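Local coordinates for putative endonuclease/exonuclease/phosphatase family protein (Bacteroides thetaiotaomicron, PDB 3MPR) that probably acts as a metal-dependent nuclease of the DNase I-like family, with likely endonuclease and 3'-5' RNA exonuclease activity, at residues 115-120 against 142-147; 70-75 against 100-105; 150-155 against 184-189; 48-53 against 138-143. One frame throughout, in Å; residues are numbered along the deposited sequence.

Interaction 1 (115-120 against 142-147); sequences DAVLPR and HMDHIG
Ala116 and Gly147 bring the two loops together, their CA atoms 4.0 Å apart, and the backbones spread until the CA atoms of Arg120 and Met143, a selenomethionine, stand 6.4 Å apart. Gly147 suits the tight end, since a CB on it would run into Asp115 OD1 and Ala116 N. Asp115 turns its carboxylate to the start of helix 148-164, where OD1 takes the N-H of Ala150 and OD2 that of Lys149.

Asp144 is the hub. With CG anti to the backbone N (chi1 -168°), its carboxylate sits among N-H groups of both loops. Asp144 OD1 accepts from Val117 N at 3.1 Å, from Ile146 N in an Asx turn, and from Gly147 N at 2.8 Å in the wider Asx motif, which leads into the helix whose N-cap position Gly147 holds. The bond from Gly147 uses the anti lone pair of OD1; Val117 N and Ile146 N come in from opposite faces of the carboxylate plane. Asp144 OD2 takes Leu118 N at 3.2 Å. In a side-on salt bridge, Arg120 NE and Arg120 NH2 each lie 3.0 Å from Asp144 OD2, the guanidinium turned 76° from the carboxylate. Met143 O and Asp144 CA cover one guanidinium face, while Arg120 NH1 stands 3.8 Å above the centre of the His142 ring. Branched Val117 touches two neighbours, CG1 resting 3.7 Å from Ile146 CB and CG2 meeting His145 CE1.

Interaction 2 (70-75 against 100-105); sequences IGVGRD and DFWLSE
Asp100 and Val72 meet obliquely, the carboxylate lying against both methyls of the valine while one of its oxygens meets the backbone. OD2 of Asp100 accepts the N-H of Val72 at 3.1 Å, the nitrogen lying well above the carboxylate plane, and shares this oxygen with the hydroxyl of Ser123. Asp100 CG lies 3.6 Å from Val72 CG2, and OD1 is just as close to CG1, so a beta-branched residue fits snugly beside the acid. Gly71, with CA 3.4 Å from Asp100 OD2, has a positive phi of 125° at which a side chain would jam against the preceding carbonyl.

In the two-sheet sandwich of the DNase I-like fold, this contact joins an outermost strand of one sheet, 93-102, to the loop leaving strand 67-70, outermost in the other. With an alanine in place of Asp100, Val72 N and Ser123 OG would probably lose their common acceptor, leaving the loop freer to shift.

Two residues along, on the same side of the strand, Trp102 presents its edge. Its NE1 donates to Arg74 O at 2.8 Å, the oxygen close to the indole plane and the donor tilted 24° from the carbonyl plane. The valine methyl that lies against the acid, Val72 CG2, only grazes Trp102 CH2 at 4.5 Å.

Interaction 3 (150-155 against 184-189); sequences ARVESA and THQSYD
Ser187 presses into the surface of helix 148-164, where Val152 CA comes within 4.6 Å of its own CA. So close an approach suits a small residue: Ser187 CB lies 3.7 Å from Arg151 CB and 4.0 Å from Val152 N, right against the helix backbone. Its OG, set between the backbone N and the carbonyl carbon (chi1 57°), lies at the edge of the Arg151 guanidinium, in its plane but 3.9 Å from NE, as packing and not as a bond. The arginine bends at chi3 and spends NH1 on Asp144 O instead. One turn on, Ala155 offers just a methyl, its CB 4.1 Å from Ser187 O, and the same residue also meets Ala190 and Phe191.

The outer side is looser. Gln186, exposed to solvent, stretches its chain obliquely across Val152, and both its CG and CD lie 3.9 Å from Val152 CG2. The valine methyls thus touch both the aliphatic part and the amide of the glutamine, by van der Waals contact; no hydrogen bond crosses between the segments.

Helix 148-164 is the connection between the parallel neighbours 135-142 and 173-178, a beta-alpha-beta crossover, and helix 186-192 packs beside it, as part of the helical layer that flanks a sheet in the DNase I-like sandwich.

Interaction 4 (48-53 against 138-143); sequences GTQECF and FFNLHM
Asn140 spans the gap between the two sheets of the DNase I-like sandwich, where strand 48-50 of one faces strand 138-142 of the other, the axes 6.7 Å apart and only 13° from parallel. Its CG is anti to the backbone N (chi1 179°), which sends the amide straight across. CB borders on Gly48 CA, and CG lies 3.4 Å from that carbon; Gly48 suits the place because a CB on it would collide with Asn140 OD1. At the tip, ND2 donates to Thr49 O at 2.8 Å, the acceptor lying in the amide plane. OD1 receives Gln50 NE2 at 2.9 Å on a lone pair in the carbonyl plane, the two amides turned 60° to each other, and also bonds Thr176 OG1. In this buried setting, a leucine in place of Asn140 would probably leave Thr49 O and Gln50 NE2 facing hydrocarbon without these partners.

Gln50 bends at chi2 to get there, its CG passing 3.5 Å from Leu141 O. Next along, Glu51, a magnesium ligand of this protein although no ion is bound here, sets OE2 3.6 Å from His142 CE1, with carboxylate and ring planes nearly parallel. Arg15 and Asn16 hold its OE1, and Asn13 its OE2. A water at the edge of the His142 ring accepts from Glu51 N at 2.9 Å and is hydrogen-bonded to His142 ND1 at 2.8 Å.

From the N terminus, interaction 4 opens first, at 48-53, and closes at 138-143, tying the two sheets together face to face. Interaction 2 lies wholly within that span, joining the loop after strand 67-70 to the end of strand 93-102. Interaction 1 then opens at 115-120, also inside the span, and finishes on the very stretch where interaction 4 ends, with His142 and Met143 common to both. It touches interaction 2 through Arg120 O and Leu103 N. Interaction 3 follows in series: its helix starts just after 142-147, and Met143 packs on Arg151 and Ser154, linking the sheet to the outer helices.

Interaction 1 (115-120 against 142-147)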
loop_
_atom_site.group_PDB
_atom_site.type_symbol
_atom_site.label_atom_id
_atom_site.label_comp_id
_atom_site.label_asym_id
_atom_site.label_seq_id
_atom_site.Cartn_x
_atom_site.Cartn_y
_atom_site.Cartn_z
ATOM N N ASP A 115 18.661 -31.767 11.081
ATOM C CA ASP A 115 18.806 -31.302 12.467
ATOM C C ASP A 115 17.676 -30.379 12.960
ATOM O O ASP A 115 17.826 -29.665 13.962
ATOM C CB ASP A 115 20.176 -30.631 12.655
ATOM C CG ASP A 115 20.357 -29.401 11.765
ATOM O OD1 ASP A 115 19.499 -29.157 10.893
ATOM O OD2 ASP A 115 21.361 -28.679 11.935
ATOM N N ALA A 116 16.540 -30.407 12.273
ATOM C CA ALA A 116 15.418 -29.538 12.635
ATOM C C ALA A 116 14.686 -30.056 13.879
ATOM O O ALA A 116 14.764 -31.241 14.193
ATOM C CB ALA A 116 14.457 -29.404 11.458
ATOM N N VAL A 117 13.978 -29.173 14.583
ATOM C CA VAL A 117 13.231 -29.579 15.779
ATOM C C VAL A 117 11.746 -29.829 15.515
ATOM O O VAL A 117 11.098 -30.586 16.243
ATOM C CB VAL A 117 13.375 -28.560 16.924
ATOM C CG1 VAL A 117 14.826 -28.476 17.376
ATOM C CG2 VAL A 117 12.867 -27.197 16.483
ATOM N N LEU A 118 11.200 -29.195 14.480
ATOM C CA LEU A 118 9.804 -29.413 14.113
ATOM C C LEU A 118 9.676 -29.866 12.659
ATOM O O LEU A 118 10.518 -29.530 11.830
ATOM C CB LEU A 118 8.986 -28.137 14.339
ATOM C CG LEU A 118 8.365 -27.890 15.721
ATOM C CD1 LEU A 118 9.311 -28.250 16.839
ATOM C CD2 LEU A 118 7.914 -26.441 15.855
ATOM N N PRO A 119 8.623 -30.635 12.343
ATOM C CA PRO A 119 8.379 -30.914 10.922
ATOM C C PRO A 119 8.036 -29.617 10.213
ATOM O O PRO A 119 7.435 -28.726 10.809
ATOM C CB PRO A 119 7.158 -31.835 10.939
ATOM C CG PRO A 119 6.459 -31.495 12.244
ATOM C CD PRO A 119 7.581 -31.216 13.212
ATOM N N ARG A 120 8.431 -29.508 8.955
ATOM C CA ARG A 120 8.252 -28.272 8.195
ATOM C C ARG A 120 7.764 -28.667 6.816
ATOM O O ARG A 120 8.275 -29.612 6.219
ATOM C CB ARG A 120 9.576 -27.515 8.091
ATOM C CG ARG A 120 10.217 -27.209 9.442
ATOM C CD ARG A 120 9.446 -26.140 10.202
ATOM N NE ARG A 120 10.082 -25.810 11.475
ATOM C CZ ARG A 120 9.814 -24.722 12.192
ATOM N NH1 ARG A 120 8.909 -23.848 11.771
ATOM N NH2 ARG A 120 10.454 -24.506 13.339
ATOM N N HIS A 142 7.901 -22.632 5.417
ATOM C CA HIS A 142 8.305 -22.015 6.667
ATOM C C HIS A 142 9.429 -22.881 7.213
ATOM O O HIS A 142 9.205 -24.034 7.576
ATOM C CB HIS A 142 7.125 -21.984 7.645
ATOM C CG HIS A 142 7.419 -21.261 8.921
ATOM N ND1 HIS A 142 6.449 -20.977 9.858
ATOM C CD2 HIS A 142 8.576 -20.755 9.412
ATOM C CE1 HIS A 142 6.996 -20.332 10.875
ATOM N NE2 HIS A 142 8.287 -20.189 10.631
HETATM N N MSE A 143 10.638 -22.326 7.233
HETATM C CA MSE A 143 11.854 -23.051 7.599
HETATM C C MSE A 143 11.961 -23.312 9.109
HETATM O O MSE A 143 11.293 -22.661 9.911
HETATM C CB MSE A 143 13.071 -22.246 7.158
HETATM C CG MSE A 143 13.244 -22.083 5.663
HETATM SE SE MSE A 143 13.820 -23.793 4.901
HETATM C CE MSE A 143 14.980 -23.119 3.497
ATOM N N ASP A 144 12.821 -24.255 9.496
ATOM C CA ASP A 144 13.018 -24.550 10.912
ATOM C C ASP A 144 13.943 -23.498 11.525
ATOM O O ASP A 144 14.855 -23.012 10.862
ATOM C CB ASP A 144 13.609 -25.947 11.100
ATOM C CG ASP A 144 13.568 -26.401 12.546
ATOM O OD1 ASP A 144 14.633 -26.449 13.196
ATOM O OD2 ASP A 144 12.466 -26.688 13.032
ATOM N N HIS A 145 13.718 -23.150 12.789
ATOM C CA HIS A 145 14.509 -22.085 13.409
ATOM C C HIS A 145 15.813 -22.584 14.029
ATOM O O HIS A 145 16.745 -21.808 14.214
ATOM C CB HIS A 145 13.685 -21.328 14.453
ATOM C CG HIS A 145 13.133 -22.202 15.535
ATOM N ND1 HIS A 145 12.299 -23.269 15.278
ATOM C CD2 HIS A 145 13.301 -22.173 16.879
ATOM C CE1 HIS A 145 11.975 -23.858 16.416
ATOM N NE2 HIS A 145 12.563 -23.206 17.403
ATOM N N ILE A 146 15.872 -23.877 14.334
ATOM C CA ILE A 146 17.035 -24.477 14.991
ATOM C C ILE A 146 17.986 -25.176 14.020
ATOM O O ILE A 146 19.203 -25.020 14.117
ATOM C CB ILE A 146 16.616 -25.529 16.042
ATOM C CG1 ILE A 146 15.753 -24.902 17.144
ATOM C CG2 ILE A 146 17.847 -26.225 16.621
ATOM C CD1 ILE A 146 16.356 -23.670 17.788
ATOM N N GLY A 147 17.430 -25.946 13.087
ATOM C CA GLY A 147 18.238 -26.775 12.209
ATOM C C GLY A 147 18.900 -26.051 11.054
ATOM O O GLY A 147 18.287 -25.839 10.010
#

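Interaction 2 (70-75 against 100-105)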
loop_
_atom_site.group_PDB
_atom_site.type_symbol
_atom_site.label_atom_id
_atom_site.label_comp_id
_atom_site.label_asym_id
_atom_site.label_seq_id
_atom_site.Cartn_x
_atom_site.Cartn_y
_atom_site.Cartn_z
ATOM N N ILE A 70 -4.832 -23.636 -0.930
ATOM C CA ILE A 70 -4.371 -25.013 -1.003
ATOM C C ILE A 70 -3.280 -25.181 0.033
ATOM O O ILE A 70 -2.685 -24.196 0.470
ATOM C CB ILE A 70 -3.810 -25.351 -2.381
ATOM C CG1 ILE A 70 -2.718 -24.353 -2.771
ATOM C CG2 ILE A 70 -4.924 -25.343 -3.439
ATOM C CD1 ILE A 70 -2.070 -24.664 -4.108
ATOM N N GLY A 71 -3.026 -26.423 0.441
ATOM C CA GLY A 71 -1.948 -26.702 1.373
ATOM C C GLY A 71 -2.458 -27.447 2.589
ATOM O O GLY A 71 -3.481 -27.068 3.157
ATOM N N VAL A 72 -1.748 -28.496 2.997
ATOM C CA VAL A 72 -2.199 -29.333 4.108
ATOM C C VAL A 72 -1.453 -29.060 5.409
ATOM O O VAL A 72 -0.426 -28.388 5.420
ATOM C CB VAL A 72 -2.082 -30.834 3.776
ATOM C CG1 VAL A 72 -2.800 -31.152 2.469
ATOM C CG2 VAL A 72 -0.615 -31.247 3.716
ATOM N N GLY A 73 -1.982 -29.589 6.510
ATOM C CA GLY A 73 -1.379 -29.423 7.823
ATOM C C GLY A 73 -0.047 -30.126 7.930
ATOM O O GLY A 73 0.094 -31.270 7.486
ATOM N N ARG A 74 0.938 -29.459 8.528
ATOM C CA ARG A 74 2.293 -30.012 8.569
ATOM C C ARG A 74 2.484 -31.154 9.565
ATOM O O ARG A 74 3.474 -31.865 9.484
ATOM C CB ARG A 74 3.336 -28.919 8.846
ATOM C CG ARG A 74 3.394 -28.423 10.298
ATOM C CD ARG A 74 4.357 -27.250 10.394
ATOM N NE ARG A 74 4.541 -26.749 11.754
ATOM C CZ ARG A 74 5.297 -25.697 12.059
ATOM N NH1 ARG A 74 5.939 -25.034 11.102
ATOM N NH2 ARG A 74 5.410 -25.304 13.317
ATOM N N ASP A 75 1.556 -31.317 10.510
ATOM C CA ASP A 75 1.693 -32.361 11.535
ATOM C C ASP A 75 1.359 -33.753 11.005
ATOM O O ASP A 75 2.063 -34.732 11.286
ATOM C CB ASP A 75 0.799 -32.059 12.747
ATOM C CG ASP A 75 1.362 -30.970 13.637
ATOM O OD1 ASP A 75 2.420 -30.394 13.305
ATOM O OD2 ASP A 75 0.730 -30.681 14.674
ATOM N N ASP A 100 2.226 -31.117 -1.675
ATOM C CA ASP A 100 2.975 -30.703 -0.487
ATOM C C ASP A 100 4.095 -31.708 -0.305
ATOM O O ASP A 100 3.928 -32.889 -0.618
ATOM C CB ASP A 100 2.093 -30.739 0.769
ATOM C CG ASP A 100 0.717 -30.135 0.541
ATOM O OD1 ASP A 100 -0.157 -30.853 0.013
ATOM O OD2 ASP A 100 0.505 -28.947 0.889
ATOM N N PHE A 101 5.225 -31.246 0.202
ATOM C CA PHE A 101 6.302 -32.135 0.609
ATOM C C PHE A 101 6.935 -31.607 1.895
ATOM O O PHE A 101 6.989 -30.389 2.111
ATOM C CB PHE A 101 7.343 -32.325 -0.515
ATOM C CG PHE A 101 7.968 -31.038 -1.026
ATOM C CD1 PHE A 101 7.381 -30.325 -2.060
ATOM C CD2 PHE A 101 9.173 -30.583 -0.510
ATOM C CE1 PHE A 101 7.965 -29.155 -2.540
ATOM C CE2 PHE A 101 9.758 -29.414 -0.979
ATOM C CZ PHE A 101 9.152 -28.701 -1.998
ATOM N N TRP A 102 7.394 -32.514 2.754
ATOM C CA TRP A 102 8.078 -32.109 3.981
ATOM C C TRP A 102 9.546 -31.842 3.703
ATOM O O TRP A 102 10.132 -32.445 2.814
ATOM C CB TRP A 102 7.887 -33.157 5.093
ATOM C CG TRP A 102 6.523 -33.039 5.707
ATOM C CD1 TRP A 102 6.200 -32.384 6.855
ATOM C CD2 TRP A 102 5.290 -33.521 5.160
ATOM N NE1 TRP A 102 4.849 -32.444 7.073
ATOM C CE2 TRP A 102 4.266 -33.141 6.047
ATOM C CE3 TRP A 102 4.955 -34.252 4.016
ATOM C CZ2 TRP A 102 2.928 -33.462 5.822
ATOM C CZ3 TRP A 102 3.621 -34.577 3.796
ATOM C CH2 TRP A 102 2.629 -34.180 4.693
ATOM N N LEU A 103 10.124 -30.904 4.443
ATOM C CA LEU A 103 11.516 -30.534 4.240
ATOM C C LEU A 103 12.377 -31.492 5.058
ATOM O O LEU A 103 12.787 -31.187 6.176
ATOM C CB LEU A 103 11.736 -29.075 4.652
ATOM C CG LEU A 103 10.812 -28.101 3.908
ATOM C CD1 LEU A 103 10.983 -26.667 4.409
ATOM C CD2 LEU A 103 11.038 -28.190 2.385
ATOM N N SER A 104 12.618 -32.671 4.491
ATOM C CA SER A 104 13.349 -33.720 5.188
ATOM C C SER A 104 13.924 -34.730 4.205
ATOM O O SER A 104 13.744 -34.608 2.989
ATOM C CB SER A 104 12.435 -34.440 6.173
ATOM O OG SER A 104 11.502 -35.271 5.497
ATOM N N GLU A 105 14.621 -35.730 4.744
ATOM C CA GLU A 105 15.162 -36.818 3.944
ATOM C C GLU A 105 14.047 -37.690 3.381
ATOM O O GLU A 105 14.270 -38.467 2.453
ATOM C CB GLU A 105 16.105 -37.687 4.787
ATOM C CG GLU A 105 17.271 -36.946 5.410
ATOM C CD GLU A 105 16.951 -36.386 6.788
ATOM O OE1 GLU A 105 15.811 -35.925 7.010
ATOM O OE2 GLU A 105 17.846 -36.414 7.658
#

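Interaction 3 (150-155 against 184-189)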
loop_
_atom_site.group_PDB
_atom_site.type_symbol
_atom_site.label_atom_id
_atom_site.label_comp_id
_atom_site.label_asym_id
_atom_site.label_seq_id
_atom_site.Cartn_x
_atom_site.Cartn_y
_atom_site.Cartn_z
ATOM N N ALA A 150 19.351 -28.383 8.207
ATOM C CA ALA A 150 18.027 -28.584 7.612
ATOM C C ALA A 150 17.638 -27.440 6.672
ATOM O O ALA A 150 17.100 -27.678 5.598
ATOM C CB ALA A 150 16.984 -28.762 8.682
ATOM N N ARG A 151 17.912 -26.198 7.069
ATOM C CA ARG A 151 17.619 -25.054 6.203
ATOM C C ARG A 151 18.388 -25.101 4.879
ATOM O O ARG A 151 17.824 -24.843 3.811
ATOM C CB ARG A 151 17.878 -23.722 6.924
ATOM C CG ARG A 151 16.916 -23.437 8.085
ATOM C CD ARG A 151 17.063 -21.985 8.559
ATOM N NE ARG A 151 18.392 -21.687 9.075
ATOM C CZ ARG A 151 18.734 -21.748 10.363
ATOM N NH1 ARG A 151 17.849 -22.122 11.280
ATOM N NH2 ARG A 151 19.966 -21.449 10.732
ATOM N N VAL A 152 19.673 -25.431 4.946
ATOM C CA VAL A 152 20.488 -25.520 3.744
ATOM C C VAL A 152 20.000 -26.671 2.856
ATOM O O VAL A 152 19.769 -26.498 1.654
ATOM C CB VAL A 152 21.983 -25.696 4.090
ATOM C CG1 VAL A 152 22.810 -25.854 2.823
ATOM C CG2 VAL A 152 22.481 -24.502 4.902
ATOM N N GLU A 153 19.830 -27.847 3.454
ATOM C CA GLU A 153 19.334 -28.999 2.705
ATOM C C GLU A 153 17.964 -28.694 2.112
ATOM O O GLU A 153 17.662 -29.077 0.976
ATOM C CB GLU A 153 19.257 -30.228 3.606
ATOM C CG GLU A 153 20.624 -30.696 4.113
ATOM C CD GLU A 153 21.454 -31.407 3.038
ATOM O OE1 GLU A 153 20.911 -31.748 1.962
ATOM O OE2 GLU A 153 22.663 -31.627 3.274
ATOM N N SER A 154 17.131 -28.009 2.884
ATOM C CA SER A 154 15.801 -27.649 2.405
ATOM C C SER A 154 15.886 -26.824 1.126
ATOM O O SER A 154 15.135 -27.046 0.174
ATOM C CB SER A 154 15.017 -26.897 3.484
ATOM O OG SER A 154 14.638 -27.777 4.529
ATOM N N ALA A 155 16.804 -25.864 1.107
ATOM C CA ALA A 155 16.928 -24.985 -0.045
ATOM C C ALA A 155 17.179 -25.791 -1.310
ATOM O O ALA A 155 16.569 -25.537 -2.358
ATOM C CB ALA A 155 18.026 -23.956 0.176
ATOM N N THR A 184 22.060 -12.740 5.535
ATOM C CA THR A 184 23.491 -13.035 5.721
ATOM C C THR A 184 23.791 -14.538 5.748
ATOM O O THR A 184 24.958 -14.946 5.673
ATOM C CB THR A 184 24.040 -12.470 7.045
ATOM O OG1 THR A 184 23.428 -13.160 8.145
ATOM C CG2 THR A 184 23.768 -10.974 7.152
ATOM N N HIS A 185 22.742 -15.350 5.852
ATOM C CA HIS A 185 22.886 -16.782 6.164
ATOM C C HIS A 185 23.104 -17.711 4.974
ATOM O O HIS A 185 22.714 -17.414 3.854
ATOM C CB HIS A 185 21.690 -17.275 6.986
ATOM C CG HIS A 185 21.634 -16.688 8.360
ATOM N ND1 HIS A 185 21.911 -17.419 9.496
ATOM C CD2 HIS A 185 21.373 -15.429 8.777
ATOM C CE1 HIS A 185 21.812 -16.634 10.555
ATOM N NE2 HIS A 185 21.485 -15.422 10.145
ATOM N N GLN A 186 23.718 -18.859 5.250
ATOM C CA GLN A 186 24.026 -19.834 4.219
ATOM C C GLN A 186 22.794 -20.286 3.440
ATOM O O GLN A 186 22.868 -20.470 2.232
ATOM C CB GLN A 186 24.736 -21.054 4.822
ATOM C CG GLN A 186 25.277 -22.001 3.767
ATOM C CD GLN A 186 26.076 -23.143 4.359
ATOM O OE1 GLN A 186 26.291 -23.209 5.572
ATOM N NE2 GLN A 186 26.514 -24.055 3.503
ATOM N N SER A 187 21.662 -20.460 4.122
ATOM C CA SER A 187 20.453 -20.936 3.451
ATOM C C SER A 187 19.834 -19.891 2.522
ATOM O O SER A 187 19.115 -20.236 1.595
ATOM C CB SER A 187 19.418 -21.454 4.459
ATOM O OG SER A 187 19.076 -20.451 5.407
ATOM N N TYR A 188 20.130 -18.613 2.753
ATOM C CA TYR A 188 19.759 -17.585 1.784
ATOM C C TYR A 188 20.633 -17.737 0.529
ATOM O O TYR A 188 20.133 -17.785 -0.611
ATOM C CB TYR A 188 19.922 -16.183 2.400
ATOM C CG TYR A 188 19.720 -15.048 1.408
ATOM C CD1 TYR A 188 20.777 -14.578 0.645
ATOM C CD2 TYR A 188 18.466 -14.458 1.231
ATOM C CE1 TYR A 188 20.609 -13.554 -0.267
ATOM C CE2 TYR A 188 18.283 -13.431 0.313
ATOM C CZ TYR A 188 19.365 -12.984 -0.430
ATOM O OH TYR A 188 19.223 -11.967 -1.335
ATOM N N ASP A 189 21.943 -17.837 0.743
ATOM C CA ASP A 189 22.889 -18.014 -0.350
ATOM C C ASP A 189 22.537 -19.253 -1.152
ATOM O O ASP A 189 22.759 -19.301 -2.356
ATOM C CB ASP A 189 24.327 -18.182 0.170
ATOM C CG ASP A 189 24.815 -16.993 0.975
ATOM O OD1 ASP A 189 24.226 -15.896 0.871
ATOM O OD2 ASP A 189 25.812 -17.162 1.712
#

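Interaction 4 (48-53 against 138-143)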
loop_
_atom_site.group_PDB
_atom_site.type_symbol
_atom_site.label_atom_id
_atom_site.label_comp_id
_atom_site.label_asym_id
_atom_site.label_seq_id
_atom_site.Cartn_x
_atom_site.Cartn_y
_atom_site.Cartn_z
ATOM N N GLY A 48 1.531 -16.630 -0.421
ATOM C CA GLY A 48 1.885 -17.680 0.503
ATOM C C GLY A 48 1.689 -17.161 1.909
ATOM O O GLY A 48 2.013 -16.007 2.213
ATOM N N THR A 49 1.115 -17.998 2.757
ATOM C CA THR A 49 0.958 -17.672 4.167
ATOM C C THR A 49 1.714 -18.679 5.025
ATOM O O THR A 49 1.971 -19.799 4.593
ATOM C CB THR A 49 -0.519 -17.704 4.586
ATOM O OG1 THR A 49 -1.027 -19.045 4.465
ATOM C CG2 THR A 49 -1.343 -16.742 3.727
ATOM N N GLN A 50 2.056 -18.294 6.247
ATOM C CA GLN A 50 2.648 -19.242 7.175
ATOM C C GLN A 50 1.945 -19.175 8.533
ATOM O O GLN A 50 1.326 -18.161 8.878
ATOM C CB GLN A 50 4.156 -19.019 7.313
ATOM C CG GLN A 50 4.911 -18.979 5.976
ATOM C CD GLN A 50 4.866 -17.618 5.297
ATOM O OE1 GLN A 50 4.984 -16.575 5.946
ATOM N NE2 GLN A 50 4.712 -17.621 3.972
ATOM N N GLU A 51 2.028 -20.283 9.264
ATOM C CA GLU A 51 1.573 -20.407 10.654
ATOM C C GLU A 51 0.088 -20.631 10.908
ATOM O O GLU A 51 -0.318 -20.763 12.058
ATOM C CB GLU A 51 2.072 -19.249 11.522
ATOM C CG GLU A 51 3.572 -19.248 11.718
ATOM C CD GLU A 51 4.029 -18.412 12.907
ATOM O OE1 GLU A 51 3.259 -18.269 13.890
ATOM O OE2 GLU A 51 5.180 -17.927 12.868
ATOM N N CYS A 52 -0.733 -20.672 9.869
ATOM C CA CYS A 52 -2.167 -20.817 10.109
ATOM C C CYS A 52 -2.576 -22.235 10.497
ATOM O O CYS A 52 -2.234 -23.192 9.819
ATOM C CB CYS A 52 -2.957 -20.427 8.868
ATOM S SG CYS A 52 -2.990 -18.650 8.574
ATOM N N PHE A 53 -3.352 -22.353 11.563
ATOM C CA PHE A 53 -4.051 -23.594 11.826
ATOM C C PHE A 53 -5.265 -23.613 10.910
ATOM O O PHE A 53 -5.634 -22.590 10.344
ATOM C CB PHE A 53 -4.461 -23.677 13.300
ATOM C CG PHE A 53 -3.306 -23.827 14.240
ATOM C CD1 PHE A 53 -2.567 -24.994 14.266
ATOM C CD2 PHE A 53 -2.978 -22.811 15.122
ATOM C CE1 PHE A 53 -1.505 -25.141 15.135
ATOM C CE2 PHE A 53 -1.914 -22.949 15.992
ATOM C CZ PHE A 53 -1.177 -24.117 15.999
ATOM N N PHE A 138 4.196 -22.155 -7.973
ATOM C CA PHE A 138 4.267 -21.276 -6.802
ATOM C C PHE A 138 4.508 -22.159 -5.580
ATOM O O PHE A 138 3.685 -23.019 -5.277
ATOM C CB PHE A 138 2.934 -20.535 -6.657
ATOM C CG PHE A 138 2.972 -19.363 -5.711
ATOM C CD1 PHE A 138 2.961 -19.557 -4.337
ATOM C CD2 PHE A 138 2.945 -18.068 -6.198
ATOM C CE1 PHE A 138 2.977 -18.475 -3.465
ATOM C CE2 PHE A 138 2.956 -16.980 -5.328
ATOM C CZ PHE A 138 2.977 -17.183 -3.968
ATOM N N PHE A 139 5.633 -21.952 -4.890
ATOM C CA PHE A 139 5.989 -22.726 -3.703
ATOM C C PHE A 139 5.927 -21.832 -2.483
ATOM O O PHE A 139 6.240 -20.653 -2.583
ATOM C CB PHE A 139 7.436 -23.214 -3.810
ATOM C CG PHE A 139 7.663 -24.246 -4.878
ATOM C CD1 PHE A 139 7.875 -23.874 -6.187
ATOM C CD2 PHE A 139 7.693 -25.594 -4.553
ATOM C CE1 PHE A 139 8.103 -24.841 -7.167
ATOM C CE2 PHE A 139 7.921 -26.554 -5.521
ATOM C CZ PHE A 139 8.125 -26.177 -6.822
ATOM N N ASN A 140 5.592 -22.404 -1.326
ATOM C CA ASN A 140 5.518 -21.634 -0.091
ATOM C C ASN A 140 5.947 -22.510 1.084
ATOM O O ASN A 140 5.576 -23.675 1.147
ATOM C CB ASN A 140 4.089 -21.122 0.090
ATOM C CG ASN A 140 3.901 -20.333 1.359
ATOM O OD1 ASN A 140 4.692 -19.441 1.676
ATOM N ND2 ASN A 140 2.838 -20.652 2.097
ATOM N N LEU A 141 6.741 -21.962 2.001
ATOM C CA LEU A 141 7.258 -22.772 3.103
ATOM C C LEU A 141 7.547 -21.937 4.345
ATOM O O LEU A 141 7.458 -20.711 4.328
ATOM C CB LEU A 141 8.530 -23.537 2.676
ATOM C CG LEU A 141 9.750 -22.737 2.181
ATOM C CD1 LEU A 141 10.492 -22.044 3.330
ATOM C CD2 LEU A 141 10.713 -23.649 1.445
ATOM N N HIS A 142 7.901 -22.632 5.417
ATOM C CA HIS A 142 8.305 -22.015 6.667
ATOM C C HIS A 142 9.429 -22.881 7.213
ATOM O O HIS A 142 9.205 -24.034 7.576
ATOM C CB HIS A 142 7.125 -21.984 7.645
ATOM C CG HIS A 142 7.419 -21.261 8.921
ATOM N ND1 HIS A 142 6.449 -20.977 9.858
ATOM C CD2 HIS A 142 8.576 -20.755 9.412
ATOM C CE1 HIS A 142 6.996 -20.332 10.875
ATOM N NE2 HIS A 142 8.287 -20.189 10.631
HETATM N N MSE A 143 10.638 -22.326 7.233
HETATM C CA MSE A 143 11.854 -23.051 7.599
HETATM C C MSE A 143 11.961 -23.312 9.109
HETATM O O MSE A 143 11.293 -22.661 9.911
HETATM C CB MSE A 143 13.071 -22.246 7.158
HETATM C CG MSE A 143 13.244 -22.083 5.663
HETATM SE SE MSE A 143 13.820 -23.793 4.901
HETATM C CE MSE A 143 14.980 -23.119 3.497
HETATM O O HOH W 1 4.002 -22.332 9.460
#